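Local atomic coordinates of ribosomal RNA small subunit methyltransferase E (PDB entry 1VHK), a protein that probably transfers a methyl group from S-adenosyl-L-methionine to the N3 position of one specific uridine in the 16S rRNA of the assembled 30S ribosomal subunit. Residues 105-110 and 242-247; 157-162 and 213-218; 164-169 and 220-225. One frame throughout, in Å; residues are numbered along the deposited sequence.

Contact 1 (105-110 and 242-247); sequences LGAHAF and YALSAI
L105 and L244 meet at their roots, L105 CB lying 3.7 Å from L244 CB, and from there the two side chains diverge. The contact joins the turn between helix 94-104 and strand 109-113 to the C-terminal helix 239-253 of the SPOUT methyltransferase domain, a fold built on a parallel sheet. L244 runs along the turn toward A107. Its CG sits 3.9 Å from L105 O, and its two methyls spread against A107: L244 CD1 is 4.1 Å from A107 CA, while L244 CD2 is 4.1 Å from A107 CB. The CG of L244 is anti to its own carbonyl carbon (chi1 -87°), which carries the branch off the helix toward A107, and V83 and I85 of strand 82-88 touch it as well. L105 goes the other way, to S245, the next residue of the helix, so that the two leucine side chains share just the contact of L105 CB with CB and CG of L244.

The turn owes its shape to a Schellman motif that closes helix 94-104. G106 is the C-prime residue, with a positive phi of 96°; a side chain there would run into the carbonyl oxygen of L105. One residue on, A107 is brought round to face the L244 methyls. Every residue that touches here is buried, and the second subunit adds to the cover, for Y242 of that subunit packs on both L105 and S245.

At the far end of L105 the neighbour is a hydroxyl: S245 OG lies 3.3 Å from L105 CD2 and 3.6 Å from L105 CD1, and it is already hydrogen-bonded to L241 O one turn back, so a polar atom beside two methyls still has its partner.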
loop_
_atom_site.group_PDB
_atom_site.type_symbol
_atom_site.label_atom_id
_atom_site.label_comp_id
_atom_site.label_asym_id
_atom_site.label_seq_id
_atom_site.Cartn_x
_atom_site.Cartn_y
_atom_site.Cartn_z
ATOM N N LEU A 105 -0.937 5.042 1.848
ATOM C CA LEU A 105 -1.581 5.093 0.587
ATOM C C LEU A 105 -2.620 6.155 0.315
ATOM O O LEU A 105 -3.281 6.087 -0.750
ATOM C CB LEU A 105 -2.122 3.700 0.185
ATOM C CG LEU A 105 -1.004 2.656 0.061
ATOM C CD1 LEU A 105 -1.559 1.256 0.231
ATOM C CD2 LEU A 105 -0.240 2.809 -1.253
ATOM N N GLY A 106 -2.845 7.147 1.157
ATOM C CA GLY A 106 -3.771 8.204 0.905
ATOM C C GLY A 106 -5.158 8.135 1.436
ATOM O O GLY A 106 -5.949 9.068 1.156
ATOM N N ALA A 107 -5.582 7.111 2.139
ATOM C CA ALA A 107 -6.938 7.008 2.673
ATOM C C ALA A 107 -7.327 8.262 3.435
ATOM O O ALA A 107 -6.522 8.824 4.179
ATOM C CB ALA A 107 -7.001 5.810 3.636
ATOM N N HIS A 108 -8.598 8.677 3.315
ATOM C CA HIS A 108 -9.075 9.880 3.976
ATOM C C HIS A 108 -9.596 9.624 5.373
ATOM O O HIS A 108 -9.448 10.479 6.244
ATOM C CB HIS A 108 -10.133 10.654 3.153
ATOM C CG HIS A 108 -10.601 11.884 3.889
ATOM N ND1 HIS A 108 -9.823 13.030 3.992
ATOM C CD2 HIS A 108 -11.709 12.114 4.626
ATOM C CE1 HIS A 108 -10.458 13.919 4.742
ATOM N NE2 HIS A 108 -11.603 13.385 5.132
ATOM N N ALA A 109 -10.143 8.432 5.626
ATOM C CA ALA A 109 -10.658 8.207 6.996
ATOM C C ALA A 109 -10.936 6.718 7.143
ATOM O O ALA A 109 -10.940 6.066 6.113
ATOM C CB ALA A 109 -11.921 9.019 7.237
ATOM N N PHE A 110 -10.966 6.229 8.405
ATOM C CA PHE A 110 -11.235 4.797 8.558
ATOM C C PHE A 110 -12.478 4.583 9.397
ATOM O O PHE A 110 -12.816 5.385 10.273
ATOM C CB PHE A 110 -10.053 4.068 9.176
ATOM C CG PHE A 110 -8.771 4.146 8.425
ATOM C CD1 PHE A 110 -8.417 3.193 7.503
ATOM C CD2 PHE A 110 -7.925 5.237 8.633
ATOM C CE1 PHE A 110 -7.198 3.275 6.841
ATOM C CE2 PHE A 110 -6.724 5.348 7.953
ATOM C CZ PHE A 110 -6.361 4.349 7.066
ATOM N N TYR A 242 -4.675 -2.674 -2.078
ATOM C CA TYR A 242 -4.880 -2.748 -3.520
ATOM C C TYR A 242 -5.786 -1.604 -3.983
ATOM O O TYR A 242 -5.497 -0.838 -4.915
ATOM C CB TYR A 242 -5.571 -4.089 -3.818
ATOM C CG TYR A 242 -5.918 -4.346 -5.252
ATOM C CD1 TYR A 242 -5.136 -5.225 -5.994
ATOM C CD2 TYR A 242 -7.011 -3.740 -5.880
ATOM C CE1 TYR A 242 -5.420 -5.492 -7.321
ATOM C CE2 TYR A 242 -7.295 -3.987 -7.206
ATOM C CZ TYR A 242 -6.503 -4.868 -7.922
ATOM O OH TYR A 242 -6.765 -5.145 -9.246
ATOM N N ALA A 243 -6.965 -1.524 -3.329
ATOM C CA ALA A 243 -7.898 -0.465 -3.670
ATOM C C ALA A 243 -7.286 0.923 -3.599
ATOM O O ALA A 243 -7.536 1.728 -4.500
ATOM C CB ALA A 243 -9.145 -0.509 -2.785
ATOM N N LEU A 244 -6.531 1.280 -2.554
ATOM C CA LEU A 244 -6.055 2.665 -2.492
ATOM C C LEU A 244 -4.982 2.862 -3.583
ATOM O O LEU A 244 -4.898 3.932 -4.161
ATOM C CB LEU A 244 -5.521 3.093 -1.189
ATOM C CG LEU A 244 -6.230 3.659 -0.009
ATOM C CD1 LEU A 244 -7.582 4.239 -0.327
ATOM C CD2 LEU A 244 -6.268 2.670 1.164
ATOM N N SER A 245 -4.151 1.848 -3.757
ATOM C CA SER A 245 -3.086 1.870 -4.720
ATOM C C SER A 245 -3.623 1.998 -6.133
ATOM O O SER A 245 -3.133 2.866 -6.867
ATOM C CB SER A 245 -2.182 0.621 -4.590
ATOM O OG SER A 245 -1.614 0.604 -3.278
ATOM N N ALA A 246 -4.685 1.297 -6.473
ATOM C CA ALA A 246 -5.320 1.446 -7.787
ATOM C C ALA A 246 -5.875 2.853 -7.946
ATOM O O ALA A 246 -5.631 3.503 -8.973
ATOM C CB ALA A 246 -6.399 0.387 -7.962
ATOM N N ILE A 247 -6.539 3.409 -6.928
ATOM C CA ILE A 247 -7.085 4.777 -7.084
ATOM C C ILE A 247 -5.969 5.759 -7.388
ATOM O O ILE A 247 -6.072 6.667 -8.238
ATOM C CB ILE A 247 -7.948 5.146 -5.871
ATOM C CG1 ILE A 247 -9.303 4.475 -5.964
ATOM C CG2 ILE A 247 -8.150 6.652 -5.706
ATOM C CD1 ILE A 247 -9.906 3.984 -4.670
#

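Contact 2 (157-162 and 213-218); sequences HSFQQL and EAEVER
The F159 ring that packs on E215 is carried by a helix whose first turn is tied down at Q161 OE1. Q161 OE1 accepts from S158 N at 2.8 Å in a nearly straight bond, in the carbonyl plane and on a lone pair, and takes a weak one from S158 OG. In return Q161 N donates to S158 OG, also at 2.8 Å. The exchange is a capping box with S158 as N-cap, and it fixes the start of helix 159-165.

F159 is the next residue, and with CG anti to the backbone N (chi1 -172°) its ring reaches across to helix 213-221. The aliphatic part of E215 lies over one face of the ring: E215 CG is 3.4 Å from F159 CE2, and E215 CB is 3.5 Å from F159 CZ. The extended chain then carries the carboxylate on across the ring toward CD2, its plane only 23° from that of the ring. Both carboxylate oxygens have partners: OE1 accepts from A116 N and OE2 from T212 N, two bonds that probably fix its rotation near the plane of the ring. R218 arrives from another direction, its CG near the ring plane, 4.0 Å from F159 CE1, while its guanidinium goes off to a salt bridge with E221. With an alanine in place of F159, CB and CG of E215 would probably lose their aromatic cover and a gap would open between the two helices.

Toward the sheet, F159 and L162 both rest on F113 of strand 109-113, and H157 pairs with P112 and Q114 through backbone bonds. E215 also touches A115, just beyond that strand. F159 thus bridges from helix 159-165 to helix 213-221 at the C-terminal ends of strands 109-113 and 171-175.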
loop_
_atom_site.group_PDB
_atom_site.type_symbol
_atom_site.label_atom_id
_atom_site.label_comp_id
_atom_site.label_asym_id
_atom_site.label_seq_id
_atom_site.Cartn_x
_atom_site.Cartn_y
_atom_site.Cartn_z
ATOM N N HIS A 157 -18.389 0.876 14.438
ATOM C CA HIS A 157 -19.761 1.015 14.037
ATOM C C HIS A 157 -20.485 -0.326 14.060
ATOM O O HIS A 157 -19.911 -1.364 13.757
ATOM C CB HIS A 157 -19.840 1.521 12.573
ATOM C CG HIS A 157 -19.739 3.000 12.417
ATOM N ND1 HIS A 157 -18.738 3.746 12.952
ATOM C CD2 HIS A 157 -20.539 3.872 11.742
ATOM C CE1 HIS A 157 -18.936 5.028 12.671
ATOM N NE2 HIS A 157 -20.017 5.134 11.919
ATOM N N SER A 158 -21.754 -0.254 14.473
ATOM C CA SER A 158 -22.544 -1.509 14.370
ATOM C C SER A 158 -22.755 -1.658 12.848
ATOM O O SER A 158 -22.643 -0.655 12.152
ATOM C CB SER A 158 -23.883 -1.350 15.054
ATOM O OG SER A 158 -24.716 -0.429 14.322
ATOM N N PHE A 159 -23.131 -2.812 12.371
ATOM C CA PHE A 159 -23.445 -2.990 10.960
ATOM C C PHE A 159 -24.549 -2.028 10.541
ATOM O O PHE A 159 -24.494 -1.447 9.470
ATOM C CB PHE A 159 -23.862 -4.432 10.674
ATOM C CG PHE A 159 -23.996 -4.673 9.193
ATOM C CD1 PHE A 159 -25.227 -4.547 8.578
ATOM C CD2 PHE A 159 -22.885 -4.990 8.428
ATOM C CE1 PHE A 159 -25.351 -4.751 7.213
ATOM C CE2 PHE A 159 -23.008 -5.184 7.064
ATOM C CZ PHE A 159 -24.247 -5.067 6.459
ATOM N N GLN A 160 -25.554 -1.857 11.401
ATOM C CA GLN A 160 -26.663 -0.954 11.151
ATOM C C GLN A 160 -26.165 0.483 10.992
ATOM O O GLN A 160 -26.550 1.165 10.040
ATOM C CB GLN A 160 -27.681 -0.990 12.290
ATOM C CG GLN A 160 -29.070 -0.530 11.998
ATOM C CD GLN A 160 -29.314 0.858 11.513
ATOM O OE1 GLN A 160 -29.930 1.096 10.450
ATOM N NE2 GLN A 160 -28.869 1.872 12.271
ATOM N N GLN A 161 -25.368 0.934 11.946
ATOM C CA GLN A 161 -24.896 2.323 11.927
ATOM C C GLN A 161 -24.181 2.666 10.630
ATOM O O GLN A 161 -24.346 3.745 10.058
ATOM C CB GLN A 161 -23.994 2.594 13.130
ATOM C CG GLN A 161 -24.785 2.707 14.434
ATOM C CD GLN A 161 -23.850 2.737 15.629
ATOM O OE1 GLN A 161 -22.975 1.863 15.739
ATOM N NE2 GLN A 161 -24.031 3.742 16.481
ATOM N N LEU A 162 -23.369 1.719 10.160
ATOM C CA LEU A 162 -22.649 1.883 8.920
ATOM C C LEU A 162 -23.645 2.136 7.786
ATOM O O LEU A 162 -23.605 3.177 7.109
ATOM C CB LEU A 162 -21.750 0.683 8.669
ATOM C CG LEU A 162 -21.134 0.608 7.256
ATOM C CD1 LEU A 162 -19.867 1.442 7.173
ATOM C CD2 LEU A 162 -20.903 -0.835 6.846
ATOM N N GLU A 213 -24.097 -12.924 2.681
ATOM C CA GLU A 213 -25.112 -12.685 1.644
ATOM C C GLU A 213 -26.130 -11.649 2.127
ATOM O O GLU A 213 -26.461 -10.696 1.416
ATOM C CB GLU A 213 -25.833 -13.961 1.253
ATOM C CG GLU A 213 -24.965 -15.089 0.743
ATOM C CD GLU A 213 -25.741 -16.267 0.192
ATOM O OE1 GLU A 213 -26.976 -16.154 0.013
ATOM O OE2 GLU A 213 -25.122 -17.324 -0.080
ATOM N N ALA A 214 -26.595 -11.824 3.360
ATOM C CA ALA A 214 -27.540 -10.897 3.961
ATOM C C ALA A 214 -26.994 -9.474 3.937
ATOM O O ALA A 214 -27.636 -8.593 3.356
ATOM C CB ALA A 214 -27.907 -11.328 5.363
ATOM N N GLU A 215 -25.798 -9.288 4.455
ATOM C CA GLU A 215 -25.070 -8.040 4.509
ATOM C C GLU A 215 -24.912 -7.373 3.148
ATOM O O GLU A 215 -25.135 -6.163 3.011
ATOM C CB GLU A 215 -23.674 -8.279 5.135
ATOM C CG GLU A 215 -23.713 -8.475 6.641
ATOM C CD GLU A 215 -22.396 -8.975 7.207
ATOM O OE1 GLU A 215 -22.059 -8.639 8.364
ATOM O OE2 GLU A 215 -21.720 -9.718 6.462
ATOM N N VAL A 216 -24.530 -8.156 2.129
ATOM C CA VAL A 216 -24.393 -7.577 0.786
ATOM C C VAL A 216 -25.730 -6.983 0.362
ATOM O O VAL A 216 -25.832 -5.802 0.023
ATOM C CB VAL A 216 -23.880 -8.553 -0.264
ATOM C CG1 VAL A 216 -23.765 -7.869 -1.631
ATOM C CG2 VAL A 216 -22.528 -9.133 0.130
ATOM N N GLU A 217 -26.782 -7.792 0.480
ATOM C CA GLU A 217 -28.134 -7.340 0.214
ATOM C C GLU A 217 -28.462 -6.007 0.857
ATOM O O GLU A 217 -28.992 -5.129 0.162
ATOM C CB GLU A 217 -29.140 -8.409 0.649
ATOM C CG GLU A 217 -29.346 -9.502 -0.385
ATOM C CD GLU A 217 -30.655 -10.242 -0.192
ATOM O OE1 GLU A 217 -31.717 -9.668 -0.516
ATOM O OE2 GLU A 217 -30.639 -11.405 0.288
ATOM N N ARG A 218 -28.154 -5.775 2.125
ATOM C CA ARG A 218 -28.436 -4.473 2.755
ATOM C C ARG A 218 -27.553 -3.359 2.201
ATOM O O ARG A 218 -28.005 -2.212 2.041
ATOM C CB ARG A 218 -28.247 -4.585 4.269
ATOM C CG ARG A 218 -28.275 -6.018 4.762
ATOM C CD ARG A 218 -29.393 -6.269 5.747
ATOM N NE ARG A 218 -30.577 -5.486 5.464
ATOM C CZ ARG A 218 -31.482 -5.670 4.523
ATOM N NH1 ARG A 218 -31.388 -6.690 3.676
ATOM N NH2 ARG A 218 -32.516 -4.839 4.419
#

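Contact 3 (164-169 and 220-225); sequences QRMQDF and TEQDGV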
loop_
_atom_site.group_PDB
_atom_site.type_symbol
_atom_site.label_atom_id
_atom_site.label_comp_id
_atom_site.label_asym_id
_atom_site.label_seq_id
_atom_site.Cartn_x
_atom_site.Cartn_y
_atom_site.Cartn_z
ATOM N N GLN A 164 -26.441 3.541 7.887
ATOM C CA GLN A 164 -26.964 4.898 7.934
ATOM C C GLN A 164 -25.933 5.926 7.520
ATOM O O GLN A 164 -26.312 7.076 7.261
ATOM C CB GLN A 164 -27.537 5.259 9.311
ATOM N N ARG A 165 -24.662 5.575 7.445
ATOM C CA ARG A 165 -23.634 6.545 7.072
ATOM C C ARG A 165 -23.552 6.719 5.565
ATOM O O ARG A 165 -23.277 7.812 5.068
ATOM C CB ARG A 165 -22.274 6.090 7.632
ATOM C CG ARG A 165 -21.323 7.231 7.955
ATOM C CD ARG A 165 -20.549 6.962 9.229
ATOM N NE ARG A 165 -20.514 8.100 10.142
ATOM C CZ ARG A 165 -19.888 9.237 9.893
ATOM N NH1 ARG A 165 -19.230 9.391 8.742
ATOM N NH2 ARG A 165 -19.902 10.227 10.782
HETATM N N MSE A 166 -23.897 5.683 4.828
HETATM C CA MSE A 166 -23.819 5.599 3.389
HETATM C C MSE A 166 -24.315 6.801 2.627
HETATM O O MSE A 166 -23.709 7.239 1.631
HETATM C CB MSE A 166 -24.529 4.314 2.888
HETATM C CG MSE A 166 -24.096 3.111 3.706
HETATM SE SE MSE A 166 -23.721 1.551 2.699
HETATM C CE MSE A 166 -23.548 2.248 0.945
ATOM N N GLN A 167 -25.400 7.399 3.089
ATOM C CA GLN A 167 -26.023 8.540 2.447
ATOM C C GLN A 167 -25.139 9.760 2.305
ATOM O O GLN A 167 -25.378 10.633 1.451
ATOM C CB GLN A 167 -27.283 8.893 3.257
ATOM C CG GLN A 167 -28.524 9.130 2.399
ATOM C CD GLN A 167 -29.749 9.279 3.298
ATOM O OE1 GLN A 167 -29.700 10.098 4.222
ATOM N NE2 GLN A 167 -30.779 8.480 3.064
ATOM N N ASP A 168 -24.138 9.913 3.155
ATOM C CA ASP A 168 -23.266 11.056 3.162
ATOM C C ASP A 168 -22.262 11.054 2.025
ATOM O O ASP A 168 -21.740 12.111 1.663
ATOM C CB ASP A 168 -22.508 11.164 4.490
ATOM C CG ASP A 168 -23.354 11.021 5.732
ATOM O OD1 ASP A 168 -22.755 11.064 6.841
ATOM O OD2 ASP A 168 -24.591 10.889 5.639
ATOM N N PHE A 169 -21.972 9.902 1.423
ATOM C CA PHE A 169 -20.947 9.899 0.394
ATOM C C PHE A 169 -21.488 9.945 -1.023
ATOM O O PHE A 169 -22.460 9.288 -1.347
ATOM C CB PHE A 169 -20.051 8.659 0.533
ATOM C CG PHE A 169 -19.622 8.363 1.938
ATOM C CD1 PHE A 169 -20.355 7.505 2.736
ATOM C CD2 PHE A 169 -18.471 8.928 2.454
ATOM C CE1 PHE A 169 -19.944 7.212 4.022
ATOM C CE2 PHE A 169 -18.065 8.657 3.732
ATOM C CZ PHE A 169 -18.785 7.778 4.506
ATOM N N THR A 220 -26.226 -3.276 -0.900
ATOM C CA THR A 220 -26.671 -3.023 -2.264
ATOM C C THR A 220 -27.940 -2.198 -2.348
ATOM O O THR A 220 -28.082 -1.382 -3.285
ATOM C CB THR A 220 -26.844 -4.338 -3.035
ATOM O OG1 THR A 220 -27.061 -5.378 -2.067
ATOM C CG2 THR A 220 -25.606 -4.687 -3.833
ATOM N N GLU A 221 -28.842 -2.319 -1.375
ATOM C CA GLU A 221 -30.062 -1.519 -1.359
ATOM C C GLU A 221 -29.803 -0.108 -0.857
ATOM O O GLU A 221 -30.579 0.818 -1.129
ATOM C CB GLU A 221 -31.197 -2.208 -0.626
ATOM C CG GLU A 221 -30.860 -2.731 0.744
ATOM C CD GLU A 221 -31.940 -3.581 1.377
ATOM O OE1 GLU A 221 -32.376 -4.569 0.751
ATOM O OE2 GLU A 221 -32.328 -3.293 2.530
ATOM N N GLN A 222 -28.641 0.118 -0.229
ATOM C CA GLN A 222 -28.215 1.449 0.176
ATOM C C GLN A 222 -27.341 2.073 -0.918
ATOM O O GLN A 222 -26.570 3.004 -0.652
ATOM C CB GLN A 222 -27.412 1.430 1.470
ATOM C CG GLN A 222 -28.171 1.122 2.735
ATOM C CD GLN A 222 -29.234 2.145 3.084
ATOM O OE1 GLN A 222 -28.962 3.341 3.221
ATOM N NE2 GLN A 222 -30.473 1.687 3.230
ATOM N N ASP A 223 -27.419 1.547 -2.134
ATOM C CA ASP A 223 -26.643 2.014 -3.255
ATOM C C ASP A 223 -25.201 1.518 -3.263
ATOM O O ASP A 223 -24.389 2.061 -4.025
ATOM C CB ASP A 223 -26.638 3.544 -3.360
ATOM C CG ASP A 223 -28.013 4.052 -3.758
ATOM O OD1 ASP A 223 -28.305 5.213 -3.413
ATOM O OD2 ASP A 223 -28.759 3.256 -4.378
ATOM N N GLY A 224 -24.880 0.539 -2.435
ATOM C CA GLY A 224 -23.504 0.012 -2.452
ATOM C C GLY A 224 -23.426 -0.877 -3.705
ATOM O O GLY A 224 -24.433 -1.542 -4.002
ATOM N N VAL A 225 -22.338 -0.785 -4.447
ATOM C CA VAL A 225 -22.196 -1.602 -5.653
ATOM C C VAL A 225 -21.035 -2.580 -5.509
ATOM O O VAL A 225 -19.887 -2.135 -5.409
ATOM C CB VAL A 225 -21.960 -0.739 -6.901
ATOM C CG1 VAL A 225 -21.637 -1.585 -8.116
ATOM C CG2 VAL A 225 -23.138 0.184 -7.156
#
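M166, a selenomethionine in this crystal, packs against Q222 and G224 where two helices run out. The close part is all on its terminal atoms. SE lies 3.9 Å from Q222 CB, and the methyl goes further in, with M166 CE 3.5 Å from Q222 O and 4.0 Å from G224 N. CG stands anti to the carbonyl carbon of M166 (chi1 -47°), and bends at chi2 and chi3 fold the chain so that CE turns onto the backbone of the opposing segment. These are van der Waals contacts: the methyl covers peptide atoms and offers them no bond. The two side chains pass at a slant, M166 reaching beyond the CB of Q222 while the rest of Q222 bends away at chi2.

What gives the methyl this backbone to lie on is a Schellman motif at the end of helix 213-221. D223, with a positive phi, is its C-prime residue, and D223 N donates to T220 O at 3.2 Å. The chain reverses there and G224 leads into strand 225-227, whose V225 pairs with C172 and V174 of strand 171-175. Each helix belongs to a beta-alpha-beta crossover of the parallel sheet, so the contact lies where both segments leave their helices for the next strand. G224 is buried, and a side chain on it would begin close to M166 CE.

The outer side is much looser. Q222 is partly exposed and meets M166 through CB, while the carboxylates of D223 and E221 are on exposed residues. Across from them Q167 is exposed too, and past it the segment turns inward again, F169 packing on S200 and L202 of strand 200-205.

Overall arrangement
All three contacts lie in the RNA methyltransferase domain and are organised by its six-stranded parallel sheet. Contact 1 joins residues 105-110 to the C-terminal helix and spans the longest stretch of chain, with both other contacts formed by residues between its two segments. Its centre is about 22 Å from that of contact 2 and 19 Å from that of contact 3. Those two have centres about 10 Å apart, touch through H157 and R165, and alternate along the chain because both pair helix 159-165 with helix 213-221, contact 2 at the helix starts and contact 3 at their ends. Contact 1 borders the second subunit; the other two pack the outlying helices within one chain.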